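Local coordinates for protein glutathione S-transferase (Sulfitobacter, PDB 4GF0) that binds glutathione and probably catalyses its conjugation to electrophilic substrates, at residues L57-E60 against I64-E67; I19-E22 against P27-P30; T136-A141 against D176-A181. All blocks are in the same frame, centred on the assembly; numbering follows the deposited sequence.

Contact 1 of 3, residues L57-E60 against I64-E67; sequences LRLE and ILTE. With GSH (glutathione), chain D.
Leu57 pairs with Leu65 through two backbone hydrogen bonds: Leu57 N gives to Leu65 O at 2.9 Å, and Leu65 N returns the bond to Leu57 O at 2.8 Å. Leu57 O also takes a CA-H contact from Ile64 CA at 3.3 Å. The side chains of Leu57 and Leu65 lie on the same sheet face, where helix 68-78 covers both with Leu71.

Arg58, in a non-hydrogen-bonded pair with Ile64, comes out on the other face. Its chain runs extended from the backbone and then bends at chi3 (-57°), which sets the guanidinium alongside Ile64 of the partner strand, one face turned to its CD1. Ile64 CD1 sits over the centre of that face, 3.6 Å from Arg58 CZ, while Arg58 NH2 is hydrogen-bonded to Tyr7 OH. With a serine here, Ile64 CD1 would probably lose the flat group it rests on, and Tyr7 OH would be left without this donor.

These strands, 56-58 and 64-66, form the antiparallel beta hairpin that closes one side of the thioredoxin-like N-terminal domain of a glutathione transferase. Past the strand end, Leu59 turns both methyls to Leu65, with Leu59 CD1 and CD2 each 3.8 Å from Leu65 CD1 and the two side chains nearly perpendicular. Tyr74 of helix 68-78 and Thr90 of the second subunit also pack on Leu59.

The partner strand leads into Glu67, the N-cap of helix 68-78. Glu67 OE1 accepts a hydrogen bond from the glutathione amino nitrogen N1 at 2.8 Å, and its OE2 is salt-bridged to Lys51.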
ATOM      1  N   LEU A  57      10.543 -10.540  -2.073  1.00 10.81           N
ATOM      2  CA  LEU A  57      11.254 -11.279  -1.038  1.00 11.37           C
ATOM      3  C   LEU A  57      11.030 -12.761  -1.242  1.00 12.07           C
ATOM      4  O   LEU A  57       9.888 -13.211  -1.352  1.00 16.67           O
ATOM      5  CB  LEU A  57      10.731 -10.867   0.342  1.00 13.62           C
ATOM      6  CG  LEU A  57      11.500 -11.384   1.560  1.00 14.04           C
ATOM      7  CD1 LEU A  57      12.859 -10.662   1.677  1.00 12.48           C
ATOM      8  CD2 LEU A  57      10.650 -11.184   2.818  1.00 14.07           C
ATOM      9  N   ARG A  58      12.116 -13.530  -1.293  1.00 14.03           N
ATOM     10  CA  ARG A  58      11.980 -14.967  -1.386  1.00 12.82           C
ATOM     11  C   ARG A  58      12.157 -15.569  -0.003  1.00 15.13           C
ATOM     12  O   ARG A  58      13.175 -15.342   0.667  1.00 16.64           O
ATOM     13  CB  ARG A  58      13.021 -15.564  -2.341  1.00 14.30           C
ATOM     14  CG  ARG A  58      12.929 -17.081  -2.437  1.00 16.78           C
ATOM     15  CD  ARG A  58      14.072 -17.677  -3.252  1.00 28.48           C
ATOM     16  NE  ARG A  58      14.106 -17.108  -4.594  1.00 36.75           N
ATOM     17  CZ  ARG A  58      13.295 -17.476  -5.583  1.00 47.31           C
ATOM     18  NH1 ARG A  58      12.383 -18.421  -5.382  1.00 51.58           N
ATOM     19  NH2 ARG A  58      13.396 -16.895  -6.774  1.00 39.84           N
ATOM     20  N   LEU A  59      11.169 -16.346   0.419  1.00 12.59           N
ATOM     21  CA  LEU A  59      11.197 -16.938   1.757  1.00 12.44           C
ATOM     22  C   LEU A  59      12.006 -18.221   1.753  1.00 16.30           C
ATOM     23  O   LEU A  59      12.447 -18.683   0.697  1.00 17.09           O
ATOM     24  CB  LEU A  59       9.774 -17.212   2.246  1.00 12.09           C
ATOM     25  CG  LEU A  59       8.854 -15.993   2.261  1.00 11.85           C
ATOM     26  CD1 LEU A  59       7.520 -16.367   2.918  1.00 14.21           C
ATOM     27  CD2 LEU A  59       9.505 -14.796   2.963  1.00 12.49           C
ATOM     28  N   GLU A  60      12.196 -18.800   2.937  1.00 13.50           N
ATOM     29  CA  GLU A  60      13.000 -20.006   3.076  1.00 15.74           C
ATOM     30  C   GLU A  60      12.415 -21.180   2.303  1.00 23.34           C
ATOM     31  O   GLU A  60      13.151 -22.088   1.907  1.00 24.14           O
ATOM     32  CB  GLU A  60      13.178 -20.371   4.557  1.00 14.41           C
ATOM     33  CG  GLU A  60      13.935 -19.326   5.374  1.00 16.00           C
ATOM     34  CD  GLU A  60      13.742 -19.521   6.874  1.00 25.88           C
ATOM     35  OE1 GLU A  60      12.628 -19.932   7.268  1.00 25.23           O
ATOM     36  OE2 GLU A  60      14.698 -19.275   7.655  1.00 21.52           O
ATOM     37  N   ILE A  64       7.513 -16.369  -2.995  1.00 13.31           N
ATOM     38  CA  ILE A  64       7.855 -14.973  -3.275  1.00 12.74           C
ATOM     39  C   ILE A  64       6.758 -14.064  -2.735  1.00 14.30           C
ATOM     40  O   ILE A  64       5.575 -14.268  -3.033  1.00 16.04           O
ATOM     41  CB  ILE A  64       7.990 -14.697  -4.800  1.00 13.40           C
ATOM     42  CG1 ILE A  64       8.996 -15.655  -5.454  1.00 20.21           C
ATOM     43  CG2 ILE A  64       8.355 -13.227  -5.059  1.00 15.23           C
ATOM     44  CD1 ILE A  64      10.444 -15.410  -5.058  1.00 24.03           C
ATOM     45  N   LEU A  65       7.151 -13.064  -1.950  1.00 11.66           N
ATOM     46  CA  LEU A  65       6.233 -12.023  -1.488  1.00 11.57           C
ATOM     47  C   LEU A  65       6.560 -10.698  -2.169  1.00 11.81           C
ATOM     48  O   LEU A  65       7.722 -10.407  -2.470  1.00 13.10           O
ATOM     49  CB  LEU A  65       6.348 -11.843   0.024  1.00 10.90           C
ATOM     50  CG  LEU A  65       6.058 -13.080   0.879  1.00 11.36           C
ATOM     51  CD1 LEU A  65       6.381 -12.756   2.348  1.00 13.22           C
ATOM     52  CD2 LEU A  65       4.603 -13.487   0.729  1.00 15.42           C
ATOM     53  N   THR A  66       5.531  -9.899  -2.413  1.00 10.49           N
ATOM     54  CA  THR A  66       5.711  -8.559  -2.972  1.00 10.75           C
ATOM     55  C   THR A  66       4.935  -7.531  -2.167  1.00 14.75           C
ATOM     56  O   THR A  66       4.085  -7.900  -1.344  1.00 15.58           O
ATOM     57  CB  THR A  66       5.220  -8.459  -4.425  1.00 13.97           C
ATOM     58  OG1 THR A  66       3.814  -8.743  -4.475  1.00 14.72           O
ATOM     59  CG2 THR A  66       5.974  -9.446  -5.317  1.00 16.97           C
ATOM     60  N   GLU A  67       5.216  -6.258  -2.471  1.00 12.31           N
ATOM     61  CA  GLU A  67       4.619  -5.045  -1.871  1.00 11.29           C
ATOM     62  C   GLU A  67       5.318  -4.644  -0.584  1.00 10.96           C
ATOM     63  O   GLU A  67       5.228  -5.329   0.435  1.00 11.51           O
ATOM     64  CB  GLU A  67       3.102  -5.136  -1.656  1.00 10.99           C
ATOM     65  CG  GLU A  67       2.299  -5.380  -2.936  1.00 13.45           C
ATOM     66  CD  GLU A  67       2.318  -4.200  -3.899  1.00 19.61           C
ATOM     67  OE1 GLU A  67       2.536  -3.047  -3.456  1.00 17.97           O
ATOM     68  OE2 GLU A  67       2.098  -4.428  -5.109  1.00 16.80           O
TER
HETATM   69  N1  GSH D 302       3.491  -0.713  -4.634  1.00 17.62           N
HETATM   70  CA1 GSH D 302       4.834  -1.215  -4.814  1.00 18.42           C
HETATM   71  C1  GSH D 302       5.487  -1.412  -3.482  1.00 20.22           C
HETATM   72  O11 GSH D 302       6.290  -2.368  -3.304  1.00 14.13           O
HETATM   73  O12 GSH D 302       5.256  -0.606  -2.540  1.00 17.94           O
HETATM   74  CB1 GSH D 302       5.660  -0.221  -5.596  1.00 17.64           C
HETATM   75  CG1 GSH D 302       6.866  -0.976  -6.161  1.00 13.14           C
HETATM   76  CD1 GSH D 302       7.588  -0.085  -7.178  1.00 16.92           C
HETATM   77  OE1 GSH D 302       6.955   0.571  -8.007  1.00 15.45           O
HETATM   78  N2  GSH D 302       9.046  -0.025  -7.146  1.00 16.71           N
HETATM   79  CA2 GSH D 302       9.742   0.800  -8.103  1.00 17.77           C
HETATM   80  C2  GSH D 302      10.031  -0.053  -9.310  1.00 19.24           C
HETATM   81  O2  GSH D 302      10.204  -1.260  -9.197  1.00 17.38           O
HETATM   82  CB2 GSH D 302      11.029   1.310  -7.536  1.00 18.11           C
HETATM   83  SG2 GSH D 302      10.692   2.454  -6.209  1.00 22.17           S
HETATM   84  N3  GSH D 302      10.095   0.531 -10.643  1.00 16.98           N
HETATM   85  CA3 GSH D 302      10.388  -0.342 -11.774  1.00 15.92           C
HETATM   86  C3  GSH D 302       9.569   0.031 -12.984  1.00 25.11           C
HETATM   87  O31 GSH D 302       8.535   0.747 -12.859  1.00 22.91           O
HETATM   88  O32 GSH D 302       9.907  -0.395 -14.135  1.00 22.34           O

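Contact 2 of 3, residues I19-E22 against P27-P30; sequences IAIE and PYQP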
ATOM      1  N   ILE A  19      16.349  -2.208   5.305  1.00 12.83           N
ATOM      2  CA  ILE A  19      16.535  -1.527   6.580  1.00 12.52           C
ATOM      3  C   ILE A  19      15.816  -2.281   7.697  1.00 12.85           C
ATOM      4  O   ILE A  19      16.377  -2.481   8.774  1.00 11.82           O
ATOM      5  CB  ILE A  19      16.046  -0.088   6.498  1.00 11.83           C
ATOM      6  CG1 ILE A  19      16.997   0.693   5.591  1.00 12.28           C
ATOM      7  CG2 ILE A  19      16.009   0.562   7.898  1.00 13.63           C
ATOM      8  CD1 ILE A  19      16.471   2.091   5.188  1.00 13.64           C
ATOM      9  N   ALA A  20      14.584  -2.711   7.440  1.00 11.21           N
ATOM     10  CA  ALA A  20      13.837  -3.455   8.447  1.00 13.80           C
ATOM     11  C   ALA A  20      14.498  -4.784   8.790  1.00 11.16           C
ATOM     12  O   ALA A  20      14.527  -5.183   9.958  1.00 10.90           O
ATOM     13  CB  ALA A  20      12.397  -3.673   8.003  1.00  9.22           C
ATOM     14  N   ILE A  21      15.029  -5.471   7.779  1.00  9.38           N
ATOM     15  CA  ILE A  21      15.687  -6.746   8.022  1.00  9.50           C
ATOM     16  C   ILE A  21      16.927  -6.528   8.881  1.00 12.78           C
ATOM     17  O   ILE A  21      17.220  -7.321   9.777  1.00 13.73           O
ATOM     18  CB  ILE A  21      16.065  -7.465   6.714  1.00 10.57           C
ATOM     19  CG1 ILE A  21      14.789  -7.795   5.935  1.00 10.73           C
ATOM     20  CG2 ILE A  21      16.772  -8.778   7.045  1.00 12.51           C
ATOM     21  CD1 ILE A  21      15.026  -8.324   4.520  1.00 14.62           C
ATOM     22  N   GLU A  22      17.650  -5.439   8.620  1.00 11.77           N
ATOM     23  CA  GLU A  22      18.799  -5.095   9.453  1.00 13.87           C
ATOM     24  C   GLU A  22      18.384  -4.804  10.895  1.00 13.72           C
ATOM     25  O   GLU A  22      19.061  -5.223  11.842  1.00 14.40           O
ATOM     26  CB  GLU A  22      19.551  -3.886   8.880  1.00 15.01           C
ATOM     27  CG  GLU A  22      20.089  -4.080   7.468  1.00 15.34           C
ATOM     28  CD  GLU A  22      21.370  -4.888   7.414  1.00 24.29           C
ATOM     29  OE1 GLU A  22      21.888  -5.290   8.483  1.00 25.94           O
ATOM     30  OE2 GLU A  22      21.874  -5.117   6.289  1.00 21.74           O
ATOM     31  N   PRO A  27      19.926 -12.475   9.096  1.00 17.85           N
ATOM     32  CA  PRO A  27      20.792 -12.564   7.919  1.00 18.50           C
ATOM     33  C   PRO A  27      19.911 -12.598   6.674  1.00 18.78           C
ATOM     34  O   PRO A  27      18.792 -13.110   6.720  1.00 17.77           O
ATOM     35  CB  PRO A  27      21.516 -13.902   8.111  1.00 25.51           C
ATOM     36  CG  PRO A  27      20.561 -14.729   8.927  1.00 24.69           C
ATOM     37  CD  PRO A  27      19.814 -13.753   9.820  1.00 20.47           C
ATOM     38  N   TYR A  28      20.380 -12.013   5.581  1.00 14.39           N
ATOM     39  CA  TYR A  28      19.637 -12.065   4.338  1.00 13.87           C
ATOM     40  C   TYR A  28      20.607 -11.897   3.193  1.00 19.28           C
ATOM     41  O   TYR A  28      21.756 -11.480   3.389  1.00 19.32           O
ATOM     42  CB  TYR A  28      18.532 -10.990   4.268  1.00 10.95           C
ATOM     43  CG  TYR A  28      19.029  -9.558   4.193  1.00 12.29           C
ATOM     44  CD1 TYR A  28      19.658  -8.956   5.275  1.00 17.03           C
ATOM     45  CD2 TYR A  28      18.836  -8.799   3.052  1.00 17.92           C
ATOM     46  CE1 TYR A  28      20.094  -7.634   5.207  1.00 17.76           C
ATOM     47  CE2 TYR A  28      19.262  -7.483   2.985  1.00 17.68           C
ATOM     48  CZ  TYR A  28      19.890  -6.914   4.058  1.00 16.25           C
ATOM     49  OH  TYR A  28      20.318  -5.605   3.982  1.00 20.69           O
ATOM     50  N   GLN A  29      20.121 -12.238   2.009  1.00 14.42           N
ATOM     51  CA  GLN A  29      20.895 -12.183   0.783  1.00 18.55           C
ATOM     52  C   GLN A  29      20.256 -11.156  -0.131  1.00 16.69           C
ATOM     53  O   GLN A  29      19.154 -11.378  -0.638  1.00 17.94           O
ATOM     54  CB  GLN A  29      20.851 -13.545   0.092  1.00 21.85           C
ATOM     55  CG  GLN A  29      21.390 -14.697   0.916  1.00 33.83           C
ATOM     56  CD  GLN A  29      22.869 -14.916   0.704  1.00 44.77           C
ATOM     57  OE1 GLN A  29      23.566 -14.053   0.167  1.00 46.72           O
ATOM     58  NE2 GLN A  29      23.359 -16.080   1.115  1.00 54.06           N
ATOM     59  N   PRO A  30      20.940 -10.023  -0.342  1.00 18.34           N
ATOM     60  CA  PRO A  30      20.437  -9.002  -1.273  1.00 19.29           C
ATOM     61  C   PRO A  30      20.781  -9.347  -2.727  1.00 17.49           C
ATOM     62  O   PRO A  30      21.918  -9.738  -3.016  1.00 20.46           O
ATOM     63  CB  PRO A  30      21.200  -7.736  -0.860  1.00 24.53           C
ATOM     64  CG  PRO A  30      21.928  -8.083   0.420  1.00 27.03           C
ATOM     65  CD  PRO A  30      22.114  -9.561   0.415  1.00 23.98           C
TER
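Tyr28 reaches from its strand to helix 14-23, and the whole contact can be read along its side chain, first against Ile21 and then against Glu22. The start is apolar: Tyr28 CB lies 4.0 Å from Ile21 CG2. With chi1 at 67°, Tyr28 CG stands between the backbone N and the carbonyl carbon, and this turn points the ring at the helix. The same Ile21 methyl, CG2, is 3.7 Å from Tyr28 CG and presses closest on Tyr28 CD1, at 3.4 Å. Beside it, the other branch of the isoleucine extends across the ring, and Ile21 CD1 comes within 4.1 Å of Tyr28 CD2. The isoleucine thus spans the base of the ring, with its CB over one face but offset toward the rim.

Helix 14-23 is the crossover of a beta-alpha-beta unit in the thioredoxin fold: it links strand 4-8 to the edge strand 28-32, and these two strands run parallel. Tyr28 therefore bonds the returning strand to the helix that has just led into it.

Farther out the surroundings become polar. Tyr28 CE1 is 3.3 Å from Glu22 OE2, and the carboxylate stands at the ring edge, its plane turned 79° from that of the ring. The tip, Tyr28 OH, donates a hydrogen bond to Glu22 OE2 at 2.8 Å, meeting it on the anti side and 29° out of the carboxylate plane. A bend at chi2 carries the glutamate round to the hydroxyl. Glu22 OE2 is also salt-bridged to Lys205, so one oxygen takes both the phenol and the ammonium; the positive charge probably helps keep the carboxylate ionised here.

Contact 3 of 3, residues T136-A141 against D176-A181; sequences TMAACA and DGVDTA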
ATOM      1  N   THR A 136       3.507  18.213  -5.995  1.00 22.25           N
ATOM      2  CA  THR A 136       2.795  17.114  -5.345  1.00 22.77           C
ATOM      3  C   THR A 136       3.605  16.522  -4.189  1.00 24.38           C
ATOM      4  O   THR A 136       3.044  16.156  -3.158  1.00 20.70           O
ATOM      5  CB  THR A 136       2.393  15.992  -6.328  1.00 21.65           C
ATOM      6  OG1 THR A 136       3.568  15.436  -6.934  1.00 22.90           O
ATOM      7  CG2 THR A 136       1.468  16.531  -7.401  1.00 20.81           C
ATOM      8  N   MET A 137       4.919  16.421  -4.362  1.00 22.92           N
ATOM      9  CA  MET A 137       5.775  15.903  -3.293  1.00 18.95           C
ATOM     10  C   MET A 137       5.884  16.880  -2.126  1.00 19.54           C
ATOM     11  O   MET A 137       5.984  16.465  -0.972  1.00 19.78           O
ATOM     12  CB  MET A 137       7.172  15.538  -3.817  1.00 23.20           C
ATOM     13  CG  MET A 137       7.191  14.306  -4.719  1.00 20.11           C
ATOM     14  SD  MET A 137       6.697  12.760  -3.911  1.00 22.00           S
ATOM     15  CE  MET A 137       8.145  12.413  -2.926  1.00 22.29           C
ATOM     16  N   ALA A 138       5.855  18.178  -2.421  1.00 20.85           N
ATOM     17  CA  ALA A 138       5.887  19.176  -1.359  1.00 22.11           C
ATOM     18  C   ALA A 138       4.604  19.081  -0.540  1.00 21.03           C
ATOM     19  O   ALA A 138       4.627  19.193   0.693  1.00 24.20           O
ATOM     20  CB  ALA A 138       6.040  20.573  -1.933  1.00 23.89           C
ATOM     21  N   ALA A 139       3.484  18.859  -1.223  1.00 21.72           N
ATOM     22  CA  ALA A 139       2.200  18.741  -0.541  1.00 20.44           C
ATOM     23  C   ALA A 139       2.198  17.491   0.327  1.00 19.02           C
ATOM     24  O   ALA A 139       1.664  17.494   1.444  1.00 18.76           O
ATOM     25  CB  ALA A 139       1.033  18.719  -1.548  1.00 23.38           C
ATOM     26  N   CYS A 140       2.813  16.421  -0.169  1.00 18.35           N
ATOM     27  CA  CYS A 140       2.940  15.205   0.623  1.00 16.98           C
ATOM     28  C   CYS A 140       3.829  15.455   1.834  1.00 17.87           C
ATOM     29  O   CYS A 140       3.512  15.019   2.946  1.00 16.45           O
ATOM     30  CB  CYS A 140       3.494  14.057  -0.224  1.00 16.99           C
ATOM     31  SG  CYS A 140       2.268  13.385  -1.379  1.00 22.69           S
ATOM     32  N   ALA A 141       4.936  16.157   1.620  1.00 17.85           N
ATOM     33  CA  ALA A 141       5.846  16.460   2.723  1.00 19.23           C
ATOM     34  C   ALA A 141       5.151  17.319   3.782  1.00 18.56           C
ATOM     35  O   ALA A 141       5.364  17.126   4.989  1.00 20.82           O
ATOM     36  CB  ALA A 141       7.104  17.130   2.221  1.00 22.37           C
ATOM     37  N   ASP A 176      13.499  15.326  -6.058  1.00 24.20           N
ATOM     38  CA  ASP A 176      12.225  15.670  -6.679  1.00 26.51           C
ATOM     39  C   ASP A 176      11.958  17.173  -6.648  1.00 27.50           C
ATOM     40  O   ASP A 176      10.900  17.622  -7.078  1.00 26.42           O
ATOM     41  CB  ASP A 176      11.056  14.905  -6.024  1.00 21.90           C
ATOM     42  CG  ASP A 176      11.020  13.434  -6.414  1.00 29.70           C
ATOM     43  OD1 ASP A 176      11.809  13.025  -7.293  1.00 29.99           O
ATOM     44  OD2 ASP A 176      10.195  12.681  -5.848  1.00 27.45           O
ATOM     45  N   GLY A 177      12.911  17.945  -6.133  1.00 25.05           N
ATOM     46  CA  GLY A 177      12.785  19.391  -6.113  1.00 27.78           C
ATOM     47  C   GLY A 177      12.146  19.976  -4.861  1.00 33.47           C
ATOM     48  O   GLY A 177      11.625  21.098  -4.898  1.00 28.29           O
ATOM     49  N   VAL A 178      12.193  19.229  -3.757  1.00 26.87           N
ATOM     50  CA  VAL A 178      11.659  19.681  -2.471  1.00 26.06           C
ATOM     51  C   VAL A 178      12.784  19.753  -1.435  1.00 28.52           C
ATOM     52  O   VAL A 178      13.528  18.786  -1.262  1.00 33.65           O
ATOM     53  CB  VAL A 178      10.576  18.713  -1.943  1.00 22.57           C
ATOM     54  CG1 VAL A 178       9.995  19.222  -0.620  1.00 28.44           C
ATOM     55  CG2 VAL A 178       9.464  18.529  -2.972  1.00 25.26           C
ATOM     56  N   ASP A 179      12.918  20.890  -0.755  1.00 25.58           N
ATOM     57  CA  ASP A 179      13.946  21.030   0.280  1.00 29.78           C
ATOM     58  C   ASP A 179      13.482  20.349   1.562  1.00 25.38           C
ATOM     59  O   ASP A 179      12.546  20.824   2.198  1.00 29.78           O
ATOM     60  CB  ASP A 179      14.215  22.510   0.583  1.00 36.04           C
ATOM     61  CG  ASP A 179      15.130  23.169  -0.432  1.00 37.89           C
ATOM     62  OD1 ASP A 179      16.109  22.523  -0.857  1.00 34.38           O
ATOM     63  OD2 ASP A 179      14.872  24.341  -0.793  1.00 38.85           O
ATOM     64  N   THR A 180      14.120  19.246   1.947  1.00 28.44           N
ATOM     65  CA  THR A 180      13.760  18.593   3.205  1.00 24.85           C
ATOM     66  C   THR A 180      13.993  19.533   4.384  1.00 22.26           C
ATOM     67  O   THR A 180      13.275  19.495   5.384  1.00 26.56           O
ATOM     68  CB  THR A 180      14.504  17.257   3.411  1.00 27.44           C
ATOM     69  OG1 THR A 180      15.912  17.495   3.529  1.00 31.23           O
ATOM     70  CG2 THR A 180      14.252  16.345   2.229  1.00 30.75           C
ATOM     71  N   ALA A 181      14.997  20.389   4.238  1.00 23.88           N
ATOM     72  CA  ALA A 181      15.349  21.383   5.247  1.00 27.36           C
ATOM     73  C   ALA A 181      14.194  22.321   5.606  1.00 26.69           C
ATOM     74  O   ALA A 181      14.184  22.926   6.679  1.00 24.93           O
ATOM     75  CB  ALA A 181      16.531  22.184   4.771  1.00 26.82           C
TER
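This is a largely apolar contact in the all-helical C-terminal domain, between one side of the long helix 123-148 and the loop that runs from helix 162-170 to helix 184-194. Val178 carries the apolar part. Its CG1 lies anti to the backbone N (chi1 -178°), leaving CG2 beside that N and aimed at the helix surface between Met137 and Ala138. There Val178 CG2 is 3.9 Å from Met137 CB, 3.7 Å from the backbone N of Ala138 and 4.1 Å from Ala138 CB. The alanine's small side chain probably helps the loop come near the helix backbone: the CA atoms of Ala138 and Val178 are just 5.9 Å apart.

The other half is a methionine folded along a carboxylate. Met137 is bent at chi2 and again at chi3, so its chain curls round Asp176 OD2 instead of stretching past it. Asp176 OD2 is touched from both ends of that curl, lying 3.6 Å from Met137 CG and 3.6 Å from Met137 CE. These are contacts of CH groups with a buried carboxylate whose polar partners come from two other side chains: His110 is hydrogen-bonded to Asp176 OD2, and Lys113 NZ is salt-bridged to Asp176 OD1. The lysine would be expected to favour the charged form of the aspartate. Between the two loop residues, Gly177 turns the chain with a positive phi, 91°, a conformation in which a CB would press on the carbonyl O of Asp176.

Helix 89-111 lies next to this part of helix 123-148, with His110 packed on Met137 and with Tyr101 and Met106 on Cys140, while Tyr183, just ahead of helix 184-194, covers Val178 and Ala141.

How the contacts relate
Contacts 1 and 2 belong to the same thioredoxin-like domain and share its sheet, contact 1 in the hairpin at one edge and contact 2 at the strand of the other. Their centres are 12 Å apart, and they meet directly where Leu57 CD1 packs 4.3 Å from Ile21 CD1. Contact 3 belongs to the helical domain, across the chain's centre: its centre is 31 Å from that of contact 1 and 29 Å from that of contact 2, and it touches neither. Only contact 1 binds glutathione directly, through Glu67; the side chains of Asp176 and Ile21 lie about 10 Å and 13 Å from a bound glutathione.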